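Local coordinates for alpha-L-arabinofuranosidase B (Aspergillus kawachii, PDB 6SXT), which hydrolyses terminal non-reducing alpha-L-arabinofuranosyl residues from arabinoxylan, arabinan and arabinogalactan side chains, as a secreted retaining glycosidase of family GH54, at residues T189-M201 with S210-I223. Numbering follows the deposited sequence.
Sequences TWGYGAGDGPWIM and SGADEGYNSGDPSI. With EDO (1,2-ethanediol), chain P.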
# COMPACT_ATOMS: atom_id res chain seq x y z
N THR A 189 -6.42 -19.58 -4.30
CA THR A 189 -5.83 -20.77 -3.61
C THR A 189 -6.87 -21.43 -2.72
O THR A 189 -6.93 -22.68 -2.65
CB THR A 189 -4.58 -20.36 -2.84
OG1 THR A 189 -3.68 -19.77 -3.78
CG2 THR A 189 -3.95 -21.50 -2.08
N TRP A 190 -7.68 -20.64 -2.05
CA TRP A 190 -8.75 -21.11 -1.16
C TRP A 190 -10.10 -20.67 -1.74
O TRP A 190 -10.65 -21.31 -2.65
CB TRP A 190 -8.46 -20.59 0.26
CG TRP A 190 -7.12 -20.98 0.81
CD1 TRP A 190 -6.82 -22.15 1.47
CD2 TRP A 190 -5.92 -20.19 0.85
NE1 TRP A 190 -5.50 -22.14 1.86
CE2 TRP A 190 -4.92 -20.96 1.47
CE3 TRP A 190 -5.57 -18.91 0.33
CZ2 TRP A 190 -3.62 -20.47 1.65
CZ3 TRP A 190 -4.30 -18.43 0.54
CH2 TRP A 190 -3.32 -19.21 1.18
N GLY A 191 -10.64 -19.57 -1.27
CA GLY A 191 -11.94 -19.09 -1.70
C GLY A 191 -11.79 -18.10 -2.84
O GLY A 191 -10.73 -17.54 -3.02
N TYR A 192 -12.93 -17.83 -3.46
CA TYR A 192 -13.06 -16.77 -4.48
C TYR A 192 -14.53 -16.58 -4.79
O TYR A 192 -15.45 -17.34 -4.32
CB TYR A 192 -12.15 -17.06 -5.68
CG TYR A 192 -12.53 -18.36 -6.36
CD1 TYR A 192 -13.52 -18.40 -7.32
CD2 TYR A 192 -11.94 -19.56 -5.97
CE1 TYR A 192 -13.90 -19.60 -7.94
CE2 TYR A 192 -12.32 -20.77 -6.56
CZ TYR A 192 -13.30 -20.79 -7.55
OH TYR A 192 -13.73 -21.96 -8.14
N GLY A 193 -14.84 -15.45 -5.42
CA GLY A 193 -16.21 -15.06 -5.72
C GLY A 193 -16.47 -15.06 -7.23
O GLY A 193 -15.67 -15.68 -8.00
N ALA A 194 -17.52 -14.36 -7.61
CA ALA A 194 -17.97 -14.18 -9.01
C ALA A 194 -16.96 -13.31 -9.78
O ALA A 194 -16.28 -12.40 -9.20
CB ALA A 194 -19.36 -13.61 -9.04
N GLY A 195 -16.78 -13.58 -11.07
CA GLY A 195 -15.94 -12.75 -11.95
C GLY A 195 -14.46 -12.96 -11.78
O GLY A 195 -14.04 -14.05 -11.37
N ASP A 196 -13.68 -11.93 -12.05
CA ASP A 196 -12.20 -11.99 -12.14
C ASP A 196 -11.51 -11.40 -10.89
O ASP A 196 -10.26 -11.41 -10.83
CB ASP A 196 -11.67 -11.22 -13.34
CG ASP A 196 -11.96 -11.90 -14.67
OD1 ASP A 196 -12.11 -13.14 -14.69
OD2 ASP A 196 -12.08 -11.18 -15.65
N GLY A 197 -12.30 -10.95 -9.91
CA GLY A 197 -11.70 -10.39 -8.68
C GLY A 197 -11.35 -8.92 -8.87
O GLY A 197 -11.67 -8.28 -9.87
N PRO A 198 -10.81 -8.26 -7.83
CA PRO A 198 -10.55 -8.91 -6.54
C PRO A 198 -11.82 -9.10 -5.73
O PRO A 198 -12.87 -8.61 -6.10
CB PRO A 198 -9.63 -7.89 -5.87
CG PRO A 198 -10.19 -6.55 -6.36
CD PRO A 198 -10.60 -6.82 -7.79
N TRP A 199 -11.72 -9.81 -4.60
CA TRP A 199 -12.84 -10.13 -3.72
C TRP A 199 -12.46 -9.71 -2.31
O TRP A 199 -11.30 -9.90 -1.90
CB TRP A 199 -13.19 -11.62 -3.71
CG TRP A 199 -13.46 -12.13 -5.11
CD1 TRP A 199 -14.60 -11.96 -5.81
CD2 TRP A 199 -12.55 -12.86 -5.94
NE1 TRP A 199 -14.44 -12.52 -7.06
CE2 TRP A 199 -13.21 -13.10 -7.16
CE3 TRP A 199 -11.24 -13.33 -5.79
CZ2 TRP A 199 -12.58 -13.77 -8.21
CZ3 TRP A 199 -10.62 -14.01 -6.82
CH2 TRP A 199 -11.30 -14.19 -8.03
N ILE A 200 -13.46 -9.28 -1.56
CA ILE A 200 -13.35 -9.22 -0.08
C ILE A 200 -13.66 -10.61 0.42
O ILE A 200 -14.72 -11.15 0.11
CB ILE A 200 -14.34 -8.23 0.55
CG1 ILE A 200 -14.11 -6.81 -0.00
CG2 ILE A 200 -14.23 -8.32 2.04
CD1 ILE A 200 -15.26 -5.89 0.28
N MET A 201 -12.73 -11.16 1.18
CA MET A 201 -12.98 -12.47 1.82
C MET A 201 -12.58 -12.36 3.28
O MET A 201 -12.08 -11.30 3.72
CB MET A 201 -12.18 -13.56 1.11
CG MET A 201 -12.60 -13.67 -0.33
SD MET A 201 -11.95 -15.16 -1.20
CE MET A 201 -10.41 -14.51 -1.76
N SER A 210 -15.04 -16.78 0.92
CA SER A 210 -15.94 -15.86 0.19
C SER A 210 -17.39 -16.12 0.56
O SER A 210 -18.31 -15.45 0.07
CB SER A 210 -15.73 -15.98 -1.29
OG SER A 210 -15.92 -17.35 -1.69
N GLY A 211 -17.63 -17.02 1.50
CA GLY A 211 -18.95 -17.35 2.05
C GLY A 211 -18.89 -18.68 2.79
O GLY A 211 -17.79 -19.12 3.11
N ALA A 212 -20.04 -19.33 2.96
CA ALA A 212 -20.16 -20.58 3.75
C ALA A 212 -19.30 -21.70 3.17
O ALA A 212 -18.84 -22.57 3.95
CB ALA A 212 -21.63 -20.98 3.81
N ASP A 213 -19.14 -21.80 1.86
CA ASP A 213 -18.49 -22.95 1.22
C ASP A 213 -17.00 -22.69 1.02
O ASP A 213 -16.59 -21.54 0.76
CB ASP A 213 -19.19 -23.35 -0.09
CG ASP A 213 -20.62 -23.84 0.10
OD1 ASP A 213 -20.91 -24.37 1.18
OD2 ASP A 213 -21.46 -23.64 -0.80
N GLU A 214 -16.16 -23.72 1.17
CA GLU A 214 -14.78 -23.63 0.67
C GLU A 214 -14.82 -23.35 -0.83
O GLU A 214 -15.84 -23.77 -1.50
CB GLU A 214 -13.89 -24.85 0.92
CG GLU A 214 -13.34 -24.92 2.34
CD GLU A 214 -12.52 -26.17 2.63
OE1 GLU A 214 -12.67 -27.15 1.87
OE2 GLU A 214 -11.73 -26.17 3.57
N GLY A 215 -13.84 -22.59 -1.32
CA GLY A 215 -13.75 -22.23 -2.76
C GLY A 215 -14.80 -21.21 -3.21
O GLY A 215 -14.95 -20.16 -2.60
N TYR A 216 -15.53 -21.48 -4.30
CA TYR A 216 -16.47 -20.52 -4.94
C TYR A 216 -17.71 -20.27 -4.10
O TYR A 216 -18.38 -21.21 -3.64
CB TYR A 216 -16.84 -21.08 -6.32
CG TYR A 216 -17.78 -20.22 -7.12
CD1 TYR A 216 -17.37 -18.98 -7.58
CD2 TYR A 216 -19.09 -20.61 -7.38
CE1 TYR A 216 -18.22 -18.20 -8.36
CE2 TYR A 216 -19.95 -19.82 -8.13
CZ TYR A 216 -19.50 -18.63 -8.64
OH TYR A 216 -20.40 -17.86 -9.33
N ASN A 217 -18.10 -19.01 -3.97
CA ASN A 217 -19.40 -18.57 -3.47
C ASN A 217 -19.89 -17.48 -4.42
O ASN A 217 -19.14 -16.49 -4.65
CB ASN A 217 -19.35 -18.09 -2.03
CG ASN A 217 -19.04 -19.20 -1.06
OD1 ASN A 217 -20.01 -19.74 -0.47
ND2 ASN A 217 -17.74 -19.44 -0.82
N SER A 218 -21.05 -17.73 -5.03
CA SER A 218 -21.56 -16.89 -6.15
C SER A 218 -21.92 -15.51 -5.63
O SER A 218 -22.07 -14.59 -6.45
CB SER A 218 -22.77 -17.61 -6.83
OG SER A 218 -23.88 -17.67 -5.89
N GLY A 219 -22.24 -15.39 -4.35
CA GLY A 219 -22.80 -14.15 -3.83
C GLY A 219 -21.71 -13.13 -3.48
O GLY A 219 -22.13 -12.08 -2.97
N ASP A 220 -20.45 -13.51 -3.64
CA ASP A 220 -19.35 -12.55 -3.32
C ASP A 220 -18.87 -11.95 -4.63
O ASP A 220 -18.16 -12.56 -5.40
CB ASP A 220 -18.19 -13.23 -2.60
CG ASP A 220 -17.27 -12.26 -1.86
OD1 ASP A 220 -17.69 -11.12 -1.68
OD2 ASP A 220 -16.17 -12.70 -1.41
N PRO A 221 -19.21 -10.68 -4.91
CA PRO A 221 -18.86 -10.11 -6.21
C PRO A 221 -17.43 -9.62 -6.34
O PRO A 221 -16.77 -9.32 -5.32
CB PRO A 221 -19.81 -8.90 -6.28
CG PRO A 221 -19.89 -8.46 -4.84
CD PRO A 221 -19.92 -9.74 -4.04
N SER A 222 -16.95 -9.48 -7.57
CA SER A 222 -15.71 -8.73 -7.87
C SER A 222 -15.90 -7.28 -7.44
O SER A 222 -16.96 -6.71 -7.71
CB SER A 222 -15.35 -8.77 -9.33
OG SER A 222 -14.94 -10.08 -9.72
N ILE A 223 -14.86 -6.71 -6.84
CA ILE A 223 -14.86 -5.28 -6.42
C ILE A 223 -14.43 -4.41 -7.59
O ILE A 223 -13.37 -4.63 -8.13
CB ILE A 223 -13.88 -5.12 -5.25
CG1 ILE A 223 -14.38 -5.95 -4.04
CG2 ILE A 223 -13.67 -3.63 -4.90
CD1 ILE A 223 -15.82 -5.79 -3.70
C1 EDO P . -23.06 -16.57 -1.62
O1 EDO P . -22.86 -17.52 -2.68
C2 EDO P . -22.19 -16.55 -0.38
O2 EDO P . -21.21 -15.44 -0.10
O HOH W 1 -16.14 -9.07 -2.67
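Tyr192 and Tyr216 form a single beta bridge between two loops of the concanavalin-like catalytic domain: segment 189-201 runs into strand 199-203, and the loop 210-223 follows strand 208-209. Near the start of 189-201, Trp190, two residues before Tyr192 in the chain, touches the cyclopentyl inhibitor with its side chain, which leads away from 210-223. Backbone bonds set the register: Tyr192 N donates to Gly215 O, Asn217 N to Tyr192 O, Ala194 N to Asp220 O, and Ile223 N to Pro198 O at 2.8 Å. Gly193 CA adds a CA-H...O contact to Asp220 O at 3.2 Å.

Two serine hydroxyls add side-chain bonds. Ser210 OG reaches Tyr192 O at 2.7 Å from above the carbonyl plane, making it the second donor to that oxygen beside Asn217 N, while Asn217 ND2 donates to the same hydroxyl. Ser222 OG gives its proton to Ala194 O in the carbonyl plane and accepts from Gly197 N at 2.8 Å, tying both sides of the 194-197 bend. Ala194 O also accepts from Trp199 NE1, nearly straight (176°) and in the indole plane, which fixes the ring's rotation.

The tyrosine rings meet obliquely, planes at 41°, with Tyr192 CE1 3.5 Å from Tyr216 CD1; Ile223 CD1 touches Ile200 CD1 at 4.0 Å, and both isoleucines pack on Val228 of strand 227-235.

The carboxylate end of Asp220 reaches 189-201, its CG anti to the backbone N (chi1 -161°). Its OD2 lies only 2.6 Å from Ile200 O, suggesting a protonated acid, while a water accepts from Ile200 N and donates to both Asp220 OD1 and Pro221 O.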